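Local structure of aerobactin synthase IucA (Klebsiella pneumoniae subsp. pneumoniae, 5JM8) at residues 299-309 with 460-471. The protein binds ATP and magnesium and, as an NRPS-independent siderophore (NIS) synthetase, probably ligates citrate to a hydroxylysine derivative in making the siderophore aerobactin. Residues are numbered along the deposited sequence; the frame is centred on the assembly and turned at random.
Sequences RGMRLARLAQT and WLDTIGEAQAEN
R299 and R302, one helical turn apart, each meet a glutamate of segment 460-471, and these two salt bridges carry the polar half of the contact. R299 presents the NE side of its guanidinium to E470: NE reaches OE1 over 3.1 Å at 173°, on the oxygen's syn lone pair, and the two planes are nearly coplanar. The approach of NH2 to OE2 belongs to the same salt bridge but is modelled too short for its length to be relied on. R302 behaves differently. Its chain bends at chi3 (-58°), directing NE in the guanidinium plane at E466 OE1, 2.8 Å away, yet the oxygen is approached from above the carboxylate plane. A469 CB lies over one guanidinium face, near its NE end. N471 OD1 is 2.9 Å from R302 NH1, while N471 ND2 donates to S451 O.

At the other end, W460 donates NE1 to T309 OG1 (2.6 Å), close to the indole plane; T309 OG1 in turn donates to L306 O, linking the indole to the carbonyl at the start of the type I turn 306-309.

Apolar contact centres on L306, whose CD1 stands 3.6 Å from the centroid of the five-membered ring of W460, 15° off its normal, a CH-pi contact. I464 CD1 packs against the same methyl at 3.7 Å.

The chain turns from helix 458-462 through a Schellman motif at G465. F453 of strand 451-453 and W312 of helix 310-318 each touch both segments, beside the join between helix 294-306 and segment 460-471.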
loop_
_atom_site.group_PDB
_atom_site.type_symbol
_atom_site.label_atom_id
_atom_site.label_comp_id
_atom_site.label_asym_id
_atom_site.label_seq_id
_atom_site.Cartn_x
_atom_site.Cartn_y
_atom_site.Cartn_z
ATOM N N ARG A 299 36.202 9.323 -8.578
ATOM C CA ARG A 299 35.976 10.052 -7.333
ATOM C C ARG A 299 34.935 9.358 -6.470
ATOM O O ARG A 299 35.065 9.305 -5.247
ATOM C CB ARG A 299 35.518 11.482 -7.612
ATOM C CG ARG A 299 36.559 12.366 -8.254
ATOM C CD ARG A 299 36.022 13.775 -8.427
ATOM N NE ARG A 299 37.007 14.686 -8.998
ATOM C CZ ARG A 299 36.740 15.938 -9.358
ATOM N NH1 ARG A 299 35.516 16.425 -9.209
ATOM N NH2 ARG A 299 37.694 16.704 -9.870
ATOM N N GLY A 300 33.893 8.844 -7.116
ATOM C CA GLY A 300 32.841 8.130 -6.420
ATOM C C GLY A 300 33.370 6.838 -5.835
ATOM O O GLY A 300 33.065 6.489 -4.695
ATOM N N MET A 301 34.166 6.127 -6.625
ATOM C CA MET A 301 34.802 4.897 -6.170
ATOM C C MET A 301 35.720 5.192 -4.992
ATOM O O MET A 301 35.724 4.472 -3.994
ATOM C CB MET A 301 35.603 4.248 -7.302
ATOM C CG MET A 301 34.771 3.779 -8.487
ATOM S SD MET A 301 33.532 2.539 -8.072
ATOM C CE MET A 301 34.537 1.233 -7.374
ATOM N N ARG A 302 36.497 6.261 -5.126
ATOM C CA ARG A 302 37.444 6.679 -4.099
ATOM C C ARG A 302 36.743 6.913 -2.766
ATOM O O ARG A 302 37.195 6.443 -1.721
ATOM C CB ARG A 302 38.171 7.950 -4.546
ATOM C CG ARG A 302 39.182 8.491 -3.546
ATOM C CD ARG A 302 40.015 9.611 -4.147
ATOM N NE ARG A 302 40.718 9.170 -5.351
ATOM C CZ ARG A 302 40.509 9.645 -6.576
ATOM N NH1 ARG A 302 39.623 10.610 -6.799
ATOM N NH2 ARG A 302 41.207 9.156 -7.592
ATOM N N LEU A 303 35.632 7.637 -2.813
ATOM C CA LEU A 303 34.845 7.915 -1.620
ATOM C C LEU A 303 34.182 6.641 -1.100
ATOM O O LEU A 303 34.039 6.454 0.107
ATOM C CB LEU A 303 33.788 8.985 -1.920
ATOM C CG LEU A 303 32.922 9.467 -0.752
ATOM C CD1 LEU A 303 33.773 10.109 0.336
ATOM C CD2 LEU A 303 31.861 10.440 -1.245
ATOM N N ALA A 304 33.783 5.765 -2.017
ATOM C CA ALA A 304 33.109 4.525 -1.646
ATOM C C ALA A 304 34.061 3.561 -0.941
ATOM O O ALA A 304 33.688 2.920 0.041
ATOM C CB ALA A 304 32.507 3.867 -2.874
ATOM N N ARG A 305 35.285 3.452 -1.450
ATOM C CA ARG A 305 36.306 2.620 -0.817
ATOM C C ARG A 305 36.712 3.206 0.529
ATOM O O ARG A 305 37.018 2.477 1.473
ATOM C CB ARG A 305 37.536 2.494 -1.714
ATOM C CG ARG A 305 37.300 1.707 -2.983
ATOM C CD ARG A 305 38.577 1.562 -3.782
ATOM N NE ARG A 305 38.351 0.844 -5.030
ATOM C CZ ARG A 305 38.279 -0.479 -5.128
ATOM N NH1 ARG A 305 38.410 -1.241 -4.047
ATOM N NH2 ARG A 305 38.070 -1.042 -6.311
ATOM N N LEU A 306 36.712 4.531 0.604
ATOM C CA LEU A 306 37.032 5.230 1.840
ATOM C C LEU A 306 35.925 5.032 2.870
ATOM O O LEU A 306 36.166 5.121 4.074
ATOM C CB LEU A 306 37.245 6.718 1.561
ATOM C CG LEU A 306 37.834 7.573 2.687
ATOM C CD1 LEU A 306 39.195 7.052 3.128
ATOM C CD2 LEU A 306 37.938 9.023 2.237
ATOM N N ALA A 307 34.714 4.755 2.395
ATOM C CA ALA A 307 33.568 4.588 3.283
ATOM C C ALA A 307 33.582 3.237 3.991
ATOM O O ALA A 307 32.735 2.970 4.846
ATOM C CB ALA A 307 32.274 4.759 2.508
ATOM N N GLN A 308 34.546 2.391 3.638
ATOM C CA GLN A 308 34.715 1.092 4.283
ATOM C C GLN A 308 35.736 1.155 5.417
ATOM O O GLN A 308 35.927 0.178 6.145
ATOM C CB GLN A 308 35.147 0.041 3.259
ATOM C CG GLN A 308 34.075 -0.307 2.243
ATOM C CD GLN A 308 32.847 -0.926 2.882
ATOM O OE1 GLN A 308 31.809 -0.277 3.021
ATOM N NE2 GLN A 308 32.959 -2.189 3.277
ATOM N N THR A 309 36.386 2.305 5.565
ATOM C CA THR A 309 37.398 2.481 6.599
ATOM C C THR A 309 36.752 2.729 7.954
ATOM O O THR A 309 35.576 3.084 8.038
ATOM C CB THR A 309 38.345 3.645 6.274
ATOM O OG1 THR A 309 37.614 4.879 6.262
ATOM C CG2 THR A 309 39.010 3.433 4.926
ATOM N N TRP A 460 44.448 9.454 6.353
ATOM C CA TRP A 460 43.296 8.572 6.232
ATOM C C TRP A 460 43.208 8.002 4.818
ATOM O O TRP A 460 42.882 6.829 4.626
ATOM C CB TRP A 460 42.024 9.338 6.588
ATOM C CG TRP A 460 40.778 8.520 6.591
ATOM C CD1 TRP A 460 40.674 7.172 6.774
ATOM C CD2 TRP A 460 39.446 9.004 6.400
ATOM N NE1 TRP A 460 39.356 6.788 6.711
ATOM C CE2 TRP A 460 38.583 7.897 6.483
ATOM C CE3 TRP A 460 38.899 10.270 6.166
ATOM C CZ2 TRP A 460 37.204 8.015 6.341
ATOM C CZ3 TRP A 460 37.530 10.386 6.026
ATOM C CH2 TRP A 460 36.697 9.265 6.115
ATOM N N LEU A 461 43.506 8.842 3.830
ATOM C CA LEU A 461 43.530 8.417 2.433
ATOM C C LEU A 461 44.665 7.431 2.172
ATOM O O LEU A 461 44.577 6.602 1.266
ATOM C CB LEU A 461 43.674 9.627 1.506
ATOM C CG LEU A 461 42.382 10.328 1.070
ATOM C CD1 LEU A 461 41.604 10.871 2.259
ATOM C CD2 LEU A 461 42.694 11.438 0.071
ATOM N N ASP A 462 45.731 7.530 2.965
ATOM C CA ASP A 462 46.853 6.597 2.879
ATOM C C ASP A 462 46.385 5.166 3.103
ATOM O O ASP A 462 46.898 4.228 2.490
ATOM C CB ASP A 462 47.935 6.937 3.912
ATOM C CG ASP A 462 48.992 7.893 3.381
ATOM O OD1 ASP A 462 49.210 7.946 2.153
ATOM O OD2 ASP A 462 49.625 8.579 4.211
ATOM N N THR A 463 45.409 5.010 3.994
ATOM C CA THR A 463 44.926 3.695 4.396
ATOM C C THR A 463 44.339 2.924 3.218
ATOM O O THR A 463 44.314 1.693 3.228
ATOM C CB THR A 463 43.865 3.808 5.505
ATOM O OG1 THR A 463 42.735 4.544 5.022
ATOM C CG2 THR A 463 44.438 4.515 6.722
ATOM N N ILE A 464 43.869 3.655 2.207
ATOM C CA ILE A 464 43.361 3.046 0.978
ATOM C C ILE A 464 44.242 3.410 -0.221
ATOM O O ILE A 464 43.941 3.046 -1.357
ATOM C CB ILE A 464 41.898 3.471 0.689
ATOM C CG1 ILE A 464 41.780 4.990 0.524
ATOM C CG2 ILE A 464 40.979 2.990 1.805
ATOM C CD1 ILE A 464 40.419 5.439 0.026
ATOM N N GLY A 465 45.326 4.136 0.041
ATOM C CA GLY A 465 46.324 4.432 -0.974
ATOM C C GLY A 465 45.930 5.529 -1.948
ATOM O O GLY A 465 46.430 5.572 -3.073
ATOM N N GLU A 466 45.049 6.418 -1.509
ATOM C CA GLU A 466 44.591 7.522 -2.338
ATOM C C GLU A 466 45.072 8.857 -1.781
ATOM O O GLU A 466 44.388 9.871 -1.899
ATOM C CB GLU A 466 43.066 7.512 -2.436
ATOM C CG GLU A 466 42.490 6.210 -2.964
ATOM C CD GLU A 466 42.479 6.152 -4.478
ATOM O OE1 GLU A 466 42.737 7.192 -5.115
ATOM O OE2 GLU A 466 42.210 5.064 -5.029
ATOM N N ALA A 467 46.252 8.846 -1.173
ATOM C CA ALA A 467 46.832 10.050 -0.590
ATOM C C ALA A 467 47.132 11.097 -1.655
ATOM O O ALA A 467 47.123 12.295 -1.379
ATOM C CB ALA A 467 48.092 9.708 0.188
ATOM N N GLN A 468 47.398 10.635 -2.870
ATOM C CA GLN A 468 47.697 11.529 -3.981
ATOM C C GLN A 468 46.444 11.777 -4.808
ATOM O O GLN A 468 46.523 12.062 -6.002
ATOM C CB GLN A 468 48.809 10.950 -4.857
ATOM N N ALA A 469 45.284 11.668 -4.170
ATOM C CA ALA A 469 44.022 11.879 -4.872
ATOM C C ALA A 469 44.018 13.189 -5.632
ATOM O O ALA A 469 44.550 14.199 -5.171
ATOM C CB ALA A 469 42.851 11.855 -3.900
ATOM N N GLU A 470 43.400 13.156 -6.804
ATOM C CA GLU A 470 43.288 14.328 -7.651
ATOM C C GLU A 470 42.360 15.366 -7.026
ATOM O O GLU A 470 42.584 16.572 -7.159
ATOM C CB GLU A 470 42.795 13.912 -9.039
ATOM C CG GLU A 470 42.020 14.974 -9.796
ATOM C CD GLU A 470 40.529 14.967 -9.489
ATOM O OE1 GLU A 470 39.951 13.876 -9.295
ATOM O OE2 GLU A 470 39.938 16.065 -9.457
ATOM N N ASN A 471 41.320 14.893 -6.344
ATOM C CA ASN A 471 40.367 15.784 -5.691
ATOM C C ASN A 471 40.827 16.138 -4.278
ATOM O O ASN A 471 40.116 15.916 -3.299
ATOM C CB ASN A 471 38.963 15.162 -5.666
ATOM C CG ASN A 471 38.961 13.725 -5.185
ATOM O OD1 ASN A 471 39.976 13.036 -5.252
ATOM N ND2 ASN A 471 37.811 13.261 -4.709
#